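Local coordinates for nicotinate-nucleotide pyrophosphorylase (Pyrococcus furiosus, PDB 2I14), which probably catalyses ATP-dependent transfer of phosphoribose from phosphoribosyl diphosphate to nicotinate, forming nicotinate mononucleotide for NAD synthesis, at residues N78-P83 and L361-E366; L71-P76 and G368-E373; A131-P136 and E284-V289. One frame throughout, in Å; residues are numbered along the deposited sequence.

Contact 1: N78-P83 and L361-E366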
loop_
_atom_site.group_PDB
_atom_site.type_symbol
_atom_site.label_atom_id
_atom_site.label_comp_id
_atom_site.label_asym_id
_atom_site.label_seq_id
_atom_site.Cartn_x
_atom_site.Cartn_y
_atom_site.Cartn_z
ATOM N N ASN A 78 -2.159 42.724 -29.375
ATOM C CA ASN A 78 -3.562 42.490 -29.057
ATOM C C ASN A 78 -3.592 41.431 -27.965
ATOM O O ASN A 78 -2.747 40.533 -27.939
ATOM C CB ASN A 78 -4.336 41.977 -30.268
ATOM C CG ASN A 78 -4.454 43.012 -31.351
ATOM O OD1 ASN A 78 -4.514 44.211 -31.072
ATOM N ND2 ASN A 78 -4.503 42.559 -32.600
ATOM N N VAL A 79 -4.556 41.528 -27.064
ATOM C CA VAL A 79 -4.646 40.566 -25.983
ATOM C C VAL A 79 -6.078 40.088 -25.783
ATOM O O VAL A 79 -6.921 40.816 -25.254
ATOM C CB VAL A 79 -4.138 41.177 -24.663
ATOM C CG1 VAL A 79 -4.124 40.115 -23.586
ATOM C CG2 VAL A 79 -2.757 41.784 -24.855
ATOM N N TYR A 80 -6.361 38.866 -26.219
ATOM C CA TYR A 80 -7.700 38.303 -26.052
ATOM C C TYR A 80 -7.655 37.457 -24.784
ATOM O O TYR A 80 -6.600 36.930 -24.417
ATOM C CB TYR A 80 -8.077 37.436 -27.256
ATOM C CG TYR A 80 -7.620 38.004 -28.582
ATOM C CD1 TYR A 80 -6.260 38.065 -28.897
ATOM C CD2 TYR A 80 -8.539 38.455 -29.530
ATOM C CE1 TYR A 80 -5.823 38.556 -30.126
ATOM C CE2 TYR A 80 -8.114 38.946 -30.767
ATOM C CZ TYR A 80 -6.751 38.991 -31.061
ATOM O OH TYR A 80 -6.304 39.441 -32.291
ATOM N N ALA A 81 -8.781 37.330 -24.102
ATOM C CA ALA A 81 -8.789 36.551 -22.876
ATOM C C ALA A 81 -10.176 36.072 -22.469
ATOM O O ALA A 81 -11.178 36.368 -23.125
ATOM C CB ALA A 81 -8.173 37.368 -21.745
ATOM N N MET A 82 -10.206 35.302 -21.388
ATOM C CA MET A 82 -11.441 34.799 -20.826
ATOM C C MET A 82 -11.722 35.759 -19.689
ATOM O O MET A 82 -10.809 36.367 -19.146
ATOM C CB MET A 82 -11.259 33.399 -20.239
ATOM C CG MET A 82 -11.058 32.256 -21.225
ATOM S SD MET A 82 -11.099 30.652 -20.333
ATOM C CE MET A 82 -10.857 29.518 -21.701
ATOM N N PRO A 83 -12.991 35.927 -19.318
ATOM C CA PRO A 83 -13.273 36.851 -18.215
ATOM C C PRO A 83 -12.681 36.342 -16.901
ATOM O O PRO A 83 -12.811 35.166 -16.555
ATOM C CB PRO A 83 -14.801 36.914 -18.197
ATOM C CG PRO A 83 -15.219 35.590 -18.814
ATOM C CD PRO A 83 -14.230 35.424 -19.935
ATOM N N LEU A 361 -12.840 33.480 -25.431
ATOM C CA LEU A 361 -11.735 34.398 -25.706
ATOM C C LEU A 361 -12.301 35.693 -26.291
ATOM O O LEU A 361 -12.829 35.705 -27.405
ATOM C CB LEU A 361 -10.738 33.795 -26.705
ATOM C CG LEU A 361 -9.698 32.753 -26.280
ATOM C CD1 LEU A 361 -8.910 33.278 -25.089
ATOM C CD2 LEU A 361 -10.372 31.439 -25.944
ATOM N N LYS A 362 -12.194 36.783 -25.537
ATOM C CA LYS A 362 -12.704 38.072 -25.988
ATOM C C LYS A 362 -11.605 39.103 -25.941
ATOM O O LYS A 362 -10.744 39.049 -25.071
ATOM C CB LYS A 362 -13.853 38.536 -25.097
ATOM C CG LYS A 362 -15.067 37.618 -25.094
ATOM C CD LYS A 362 -15.643 37.461 -26.497
ATOM C CE LYS A 362 -16.886 36.579 -26.494
ATOM N NZ LYS A 362 -17.996 37.172 -25.687
ATOM N N PRO A 363 -11.618 40.061 -26.883
ATOM C CA PRO A 363 -10.601 41.120 -26.939
ATOM C C PRO A 363 -10.596 42.004 -25.691
ATOM O O PRO A 363 -11.650 42.490 -25.268
ATOM C CB PRO A 363 -10.991 41.905 -28.189
ATOM C CG PRO A 363 -11.606 40.866 -29.055
ATOM C CD PRO A 363 -12.474 40.105 -28.082
ATOM N N ILE A 364 -9.416 42.201 -25.100
ATOM C CA ILE A 364 -9.306 43.055 -23.917
ATOM C C ILE A 364 -8.289 44.177 -24.138
ATOM O O ILE A 364 -8.332 45.203 -23.461
ATOM C CB ILE A 364 -8.921 42.254 -22.632
ATOM C CG1 ILE A 364 -7.421 42.004 -22.584
ATOM C CG2 ILE A 364 -9.679 40.933 -22.589
ATOM C CD1 ILE A 364 -6.954 41.593 -21.229
ATOM N N ILE A 365 -7.373 43.971 -25.078
ATOM C CA ILE A 365 -6.380 44.984 -25.402
ATOM C C ILE A 365 -6.134 45.059 -26.897
ATOM O O ILE A 365 -5.608 44.127 -27.509
ATOM C CB ILE A 365 -5.030 44.749 -24.693
ATOM C CG1 ILE A 365 -5.071 45.386 -23.304
ATOM C CG2 ILE A 365 -3.888 45.346 -25.518
ATOM C CD1 ILE A 365 -3.726 45.447 -22.608
ATOM N N GLU A 366 -6.533 46.186 -27.475
ATOM C CA GLU A 366 -6.356 46.429 -28.896
ATOM C C GLU A 366 -5.165 47.367 -29.089
ATOM O O GLU A 366 -5.223 48.554 -28.763
ATOM C CB GLU A 366 -7.628 47.044 -29.485
ATOM C CG GLU A 366 -7.507 47.401 -30.953
ATOM C CD GLU A 366 -7.015 46.238 -31.790
ATOM O OE1 GLU A 366 -7.799 45.284 -31.991
ATOM O OE2 GLU A 366 -5.840 46.275 -32.238
#
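V79 meets two consecutive residues, I364 and I365, where its strand expects one: a classic beta bulge, and a clear example of how an antiparallel pair absorbs an extra residue. The backbone bonds record the shift. V79 O accepts from both I364 N at 2.9 Å and I365 N at 3.2 Å, both donors tilted somewhat from the carbonyl plane. In return V79 N donates to I365 O at 2.8 Å, in that carbonyl plane and on a lone pair. Past the bulge regular pairing returns, with A81 N bonded to K362 O at 2.8 Å and K362 N to A81 O in a nearly straight bond of 170°. Y80 and P363 form the non-hydrogen-bonded pair between.

Apolar contacts follow the same register. V79 and I365 lie side by side, CB to CB 3.7 Å. With CG1 of V79 anti to the backbone N (chi1 -175°), that branch reaches I364 CG1 at 3.9 Å, and CG2 is left for I365. The CG2 branch of I364 goes instead to the A81 methyl. On the sheet's other face, P363 CG meets Y80 CD2 obliquely at 3.9 Å.

The polar end groups look elsewhere. N78 OD1 accepts from N367 N; the E366 carboxylate lies alongside the N78 amide, the planes 75° apart, without bonding to it. Y80 OH is hydrogen-bonded to E98.

The pair splices a strand from the chain's C-terminal region into the sheet of the N-terminal domain. Strand 95-98 borders 77-81 and strand 328-333 borders 357-365, while helix 65-72 covers V79, A81, I364 and I365; M82 and L361 both pack on V330.

Contact 2: L71-P76 and G368-E373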
loop_
_atom_site.group_PDB
_atom_site.type_symbol
_atom_site.label_atom_id
_atom_site.label_comp_id
_atom_site.label_asym_id
_atom_site.label_seq_id
_atom_site.Cartn_x
_atom_site.Cartn_y
_atom_site.Cartn_z
ATOM N N LEU A 71 -0.431 45.438 -17.649
ATOM C CA LEU A 71 1.004 45.255 -17.876
ATOM C C LEU A 71 1.364 45.392 -19.357
ATOM O O LEU A 71 2.359 46.034 -19.715
ATOM C CB LEU A 71 1.455 43.874 -17.384
ATOM C CG LEU A 71 2.916 43.509 -17.686
ATOM C CD1 LEU A 71 3.846 44.112 -16.629
ATOM C CD2 LEU A 71 3.059 42.002 -17.725
ATOM N N LEU A 72 0.565 44.762 -20.212
ATOM C CA LEU A 72 0.795 44.819 -21.645
ATOM C C LEU A 72 0.208 46.107 -22.205
ATOM O O LEU A 72 0.236 46.349 -23.420
ATOM C CB LEU A 72 0.160 43.604 -22.326
ATOM C CG LEU A 72 0.993 42.319 -22.412
ATOM C CD1 LEU A 72 2.211 42.396 -21.490
ATOM C CD2 LEU A 72 0.093 41.133 -22.077
ATOM N N GLU A 73 -0.321 46.931 -21.303
ATOM C CA GLU A 73 -0.920 48.210 -21.667
ATOM C C GLU A 73 0.119 49.109 -22.332
ATOM O O GLU A 73 1.221 49.289 -21.807
ATOM C CB GLU A 73 -1.476 48.901 -20.418
ATOM C CG GLU A 73 -2.212 50.209 -20.700
ATOM C CD GLU A 73 -2.753 50.881 -19.439
ATOM O OE1 GLU A 73 -1.944 51.186 -18.520
ATOM O OE2 GLU A 73 -3.989 51.104 -19.374
ATOM N N GLY A 74 -0.235 49.666 -23.487
ATOM C CA GLY A 74 0.682 50.539 -24.187
ATOM C C GLY A 74 1.804 49.754 -24.824
ATOM O O GLY A 74 2.977 50.139 -24.762
ATOM N N ILE A 75 1.444 48.635 -25.432
ATOM C CA ILE A 75 2.425 47.804 -26.097
ATOM C C ILE A 75 1.819 47.252 -27.391
ATOM O O ILE A 75 0.672 46.798 -27.411
ATOM C CB ILE A 75 2.901 46.670 -25.155
ATOM C CG1 ILE A 75 3.726 47.282 -24.017
ATOM C CG2 ILE A 75 3.722 45.635 -25.928
ATOM C CD1 ILE A 75 4.375 46.271 -23.091
ATOM N N PRO A 76 2.588 47.300 -28.490
ATOM C CA PRO A 76 2.286 46.862 -29.860
ATOM C C PRO A 76 1.596 45.507 -30.060
ATOM O O PRO A 76 1.926 44.786 -31.011
ATOM C CB PRO A 76 3.655 46.882 -30.529
ATOM C CG PRO A 76 4.346 47.984 -29.825
ATOM C CD PRO A 76 3.988 47.753 -28.391
ATOM N N GLY A 368 -2.198 47.739 -27.521
ATOM C CA GLY A 368 -1.792 48.432 -26.313
ATOM C C GLY A 368 -2.889 49.242 -25.657
ATOM O O GLY A 368 -2.652 49.920 -24.665
ATOM N N GLU A 369 -4.095 49.164 -26.199
ATOM C CA GLU A 369 -5.222 49.919 -25.663
ATOM C C GLU A 369 -6.216 48.991 -24.990
ATOM O O GLU A 369 -6.787 48.126 -25.642
ATOM C CB GLU A 369 -5.922 50.674 -26.798
ATOM C CG GLU A 369 -6.135 52.175 -26.555
ATOM C CD GLU A 369 -4.832 52.996 -26.521
ATOM O OE1 GLU A 369 -4.924 54.248 -26.480
ATOM O OE2 GLU A 369 -3.721 52.405 -26.529
ATOM N N ILE A 370 -6.435 49.174 -23.693
ATOM C CA ILE A 370 -7.365 48.319 -22.966
ATOM C C ILE A 370 -8.810 48.676 -23.268
ATOM O O ILE A 370 -9.391 49.564 -22.661
ATOM C CB ILE A 370 -7.126 48.372 -21.444
ATOM C CG1 ILE A 370 -7.321 49.791 -20.918
ATOM C CG2 ILE A 370 -5.708 47.936 -21.135
ATOM C CD1 ILE A 370 -7.200 49.901 -19.402
ATOM N N VAL A 371 -9.377 47.948 -24.222
ATOM C CA VAL A 371 -10.749 48.136 -24.682
ATOM C C VAL A 371 -11.798 47.601 -23.706
ATOM O O VAL A 371 -12.920 47.297 -24.108
ATOM C CB VAL A 371 -10.951 47.427 -26.041
ATOM C CG1 VAL A 371 -12.230 47.913 -26.715
ATOM C CG2 VAL A 371 -9.743 47.669 -26.932
ATOM N N VAL A 372 -11.450 47.488 -22.427
ATOM C CA VAL A 372 -12.409 46.965 -21.454
ATOM C C VAL A 372 -12.388 47.607 -20.069
ATOM O O VAL A 372 -11.368 48.122 -19.605
ATOM C CB VAL A 372 -12.233 45.446 -21.267
ATOM C CG1 VAL A 372 -13.199 44.932 -20.235
ATOM C CG2 VAL A 372 -12.471 44.732 -22.578
ATOM N N GLU A 373 -13.550 47.572 -19.431
ATOM C CA GLU A 373 -13.744 48.094 -18.086
ATOM C C GLU A 373 -13.652 46.836 -17.221
ATOM O O GLU A 373 -14.319 45.835 -17.489
ATOM C CB GLU A 373 -15.134 48.731 -17.976
ATOM C CG GLU A 373 -15.484 49.348 -16.623
ATOM C CD GLU A 373 -16.942 49.817 -16.559
ATOM O OE1 GLU A 373 -17.383 50.256 -15.474
ATOM O OE2 GLU A 373 -17.651 49.749 -17.592
#
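G74 N donates to G368 O at 2.7 Å, the hydrogen bond that joins the turn between helix 65-72 and strand 77-81 to the loop between strand 357-365 and helix 377-390. The donor lies in the carbonyl plane on a lone pair, with a C=O...N angle of 118° and an N-H...O angle of 154°. Main chain meets main chain directly, and the CA atoms of G74 and G368 stand only 3.9 Å apart. Both glycines have positive phi, which by itself favours glycine; at G368 a beta carbon would also strike the backbone at G74 and I75. G368 also makes a backbone hydrogen bond with V77, at the start of strand 77-81.

Side chains add one contact beside the glycines. E73 runs out extended, its CG anti to the backbone N (chi1 -176°), and this brings its carboxylate obliquely across I370: OE2 lies 3.4 Å from I370 CD1. The I370 CG1 branch stands between its own backbone N and carbonyl carbon, which directs CD1 at the carboxylate, while CG2 lies near both OE2 and CG of E73. The charge itself has a long, weak ion pair with K70, and the E73 carbonyl a weak bond from K19. I75 turns away and packs on Y107, which L72 also touches.

Between them, the two segments bury little surface, and the one hydrogen bond between them is made by backbone atoms. The chemistry implies a join that depends on backbone shape, and on the absence of a side chain at G368, more than on matched side chains; E73 adds a van der Waals contact, chiefly of carboxylate OE2 with I370 CD1.

Contact 3: A131-P136 and E284-V289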
loop_
_atom_site.group_PDB
_atom_site.type_symbol
_atom_site.label_atom_id
_atom_site.label_comp_id
_atom_site.label_asym_id
_atom_site.label_seq_id
_atom_site.Cartn_x
_atom_site.Cartn_y
_atom_site.Cartn_z
ATOM N N ALA A 131 -15.918 22.174 -0.410
ATOM C CA ALA A 131 -15.795 21.218 0.679
ATOM C C ALA A 131 -16.515 21.657 1.959
ATOM O O ALA A 131 -16.965 20.822 2.759
ATOM C CB ALA A 131 -14.327 20.945 0.968
ATOM N N ALA A 132 -16.630 22.965 2.142
ATOM C CA ALA A 132 -17.284 23.508 3.328
ATOM C C ALA A 132 -18.780 23.686 3.142
ATOM O O ALA A 132 -19.416 24.369 3.934
ATOM C CB ALA A 132 -16.656 24.848 3.712
ATOM N N LYS A 133 -19.331 23.063 2.100
ATOM C CA LYS A 133 -20.759 23.143 1.787
ATOM C C LYS A 133 -21.127 24.624 1.682
ATOM O O LYS A 133 -22.102 25.091 2.288
ATOM C CB LYS A 133 -21.578 22.488 2.897
ATOM C CG LYS A 133 -21.150 21.077 3.263
ATOM C CD LYS A 133 -21.943 20.019 2.508
ATOM C CE LYS A 133 -22.739 19.120 3.468
ATOM N NZ LYS A 133 -21.904 18.257 4.370
ATOM N N PHE A 134 -20.316 25.362 0.928
ATOM C CA PHE A 134 -20.509 26.793 0.723
ATOM C C PHE A 134 -20.748 27.634 1.972
ATOM O O PHE A 134 -21.154 28.785 1.870
ATOM C CB PHE A 134 -21.605 27.017 -0.297
ATOM C CG PHE A 134 -21.223 26.560 -1.662
ATOM C CD1 PHE A 134 -20.639 27.439 -2.566
ATOM C CD2 PHE A 134 -21.370 25.216 -2.029
ATOM C CE1 PHE A 134 -20.203 26.988 -3.820
ATOM C CE2 PHE A 134 -20.937 24.752 -3.276
ATOM C CZ PHE A 134 -20.353 25.636 -4.171
ATOM N N LYS A 135 -20.472 27.073 3.146
ATOM C CA LYS A 135 -20.610 27.830 4.373
ATOM C C LYS A 135 -19.592 28.980 4.350
ATOM O O LYS A 135 -18.803 29.113 3.419
ATOM C CB LYS A 135 -20.359 26.925 5.565
ATOM C CG LYS A 135 -21.557 26.069 5.940
ATOM C CD LYS A 135 -21.110 24.732 6.485
ATOM C CE LYS A 135 -22.082 24.183 7.494
ATOM N NZ LYS A 135 -22.011 25.018 8.710
ATOM N N PRO A 136 -19.611 29.854 5.360
ATOM C CA PRO A 136 -18.607 30.920 5.260
ATOM C C PRO A 136 -17.162 30.473 5.527
ATOM O O PRO A 136 -16.889 29.615 6.375
ATOM C CB PRO A 136 -19.116 31.966 6.265
ATOM C CG PRO A 136 -19.891 31.146 7.274
ATOM C CD PRO A 136 -20.618 30.160 6.398
ATOM N N GLU A 284 -14.393 16.492 7.012
ATOM C CA GLU A 284 -14.710 15.670 8.168
ATOM C C GLU A 284 -15.199 16.483 9.355
ATOM O O GLU A 284 -15.246 15.987 10.483
ATOM C CB GLU A 284 -13.492 14.818 8.568
ATOM C CG GLU A 284 -12.313 15.574 9.166
ATOM C CD GLU A 284 -11.084 14.685 9.418
ATOM O OE1 GLU A 284 -10.291 14.460 8.469
ATOM O OE2 GLU A 284 -10.916 14.205 10.566
ATOM N N ILE A 285 -15.620 17.713 9.103
ATOM C CA ILE A 285 -16.027 18.553 10.203
ATOM C C ILE A 285 -17.059 19.640 9.844
ATOM O O ILE A 285 -17.556 20.344 10.724
ATOM C CB ILE A 285 -14.708 19.105 10.848
ATOM C CG1 ILE A 285 -14.518 18.431 12.208
ATOM C CG2 ILE A 285 -14.669 20.623 10.878
ATOM C CD1 ILE A 285 -13.202 18.717 12.878
ATOM N N VAL A 286 -17.417 19.729 8.561
ATOM C CA VAL A 286 -18.372 20.730 8.071
ATOM C C VAL A 286 -19.695 20.775 8.810
ATOM O O VAL A 286 -20.151 21.839 9.241
ATOM C CB VAL A 286 -18.776 20.501 6.615
ATOM C CG1 VAL A 286 -18.880 21.823 5.909
ATOM C CG2 VAL A 286 -17.823 19.554 5.941
ATOM N N ASP A 287 -20.327 19.611 8.922
ATOM C CA ASP A 287 -21.633 19.502 9.551
ATOM C C ASP A 287 -21.667 19.796 11.047
ATOM O O ASP A 287 -22.656 19.523 11.707
ATOM C CB ASP A 287 -22.220 18.111 9.282
ATOM C CG ASP A 287 -22.336 17.803 7.801
ATOM O OD1 ASP A 287 -22.729 18.709 7.028
ATOM O OD2 ASP A 287 -22.040 16.654 7.409
ATOM N N VAL A 288 -20.609 20.368 11.592
ATOM C CA VAL A 288 -20.606 20.652 13.012
ATOM C C VAL A 288 -19.932 21.992 13.283
ATOM O O VAL A 288 -19.777 22.406 14.427
ATOM C CB VAL A 288 -19.890 19.511 13.763
ATOM C CG1 VAL A 288 -19.723 19.847 15.232
ATOM C CG2 VAL A 288 -20.688 18.228 13.610
ATOM N N VAL A 289 -19.536 22.675 12.220
ATOM C CA VAL A 289 -18.889 23.966 12.368
ATOM C C VAL A 289 -19.679 24.998 11.579
ATOM O O VAL A 289 -20.269 24.692 10.538
ATOM C CB VAL A 289 -17.427 23.918 11.884
ATOM C CG1 VAL A 289 -16.609 23.053 12.817
ATOM C CG2 VAL A 289 -17.366 23.349 10.498
#
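D287 offers its flat carboxylate to K133, whose NZ approaches OD1 from the syn side, 21° out of the carboxylate plane, in a salt bridge of 2.8 Å. The second flat group is the V289 carbonyl: K135 NZ comes to its oxygen within the carbonyl plane, at a C=O...N angle of 154° and a distance of 2.5 Å, a length not to be over-read at this resolution. Two lysines thus lie against one valine, from directions about at right angles, each ending on a different kind of acceptor.

That residue is V286. Its CG1 branch sits against the aliphatic parts of both lysines, 3.6 Å from K133 CG and 3.7 Å from K135 CD, and rests on the A132 carbonyl; CG2 turns toward A131 O at 3.5 Å. Both lysine chains cross the valine obliquely, and in K135 bends at chi2 and chi4 carry NZ on to V289 O. The V289 carbonyl would probably lose this donor, and V286 CG1 part of its cover, with an alanine in place of K135.

The backbone sets the two lysines up. K133 is the C' residue of a Schellman motif ending helix 108-131, and a type I' turn from A132 to K135, closed by K135 N to A132 O, brings both side chains to the same loop.

These are two helix-to-strand loops of the barrel-like C-terminal domain, at the ends of its parallel strands away from the bound ligand. Helix 108-131 leads to strand 137-139 and helix 279-283 to strand 291-294, its neighbour in the sheet. F292 of strand 291-294 touches A132 and V286, and I254 of helix 250-263 covers V288 and V289.

How the contacts relate
Contacts 1 and 2 are neighbours, their centres 10 Å apart, and together fasten the chain's C-terminal region to the N-terminal domain: one through paired strands, the other through the loops that follow helix 65-72 and strand 357-365. They touch where I365 packs on I370 and E366 on V371. Contact 3 lies across the chain's centre, its centre about 37 Å from that of contact 1, and ties loops within the barrel-like domain. All three are partly buried. Contact 1 is the most extensive, combining backbone bonds with apolar packing; contact 2 depends mainly on glycine backbone; contact 3 alone relies on lysine ammonium groups, whose aliphatic stems cover a buried valine.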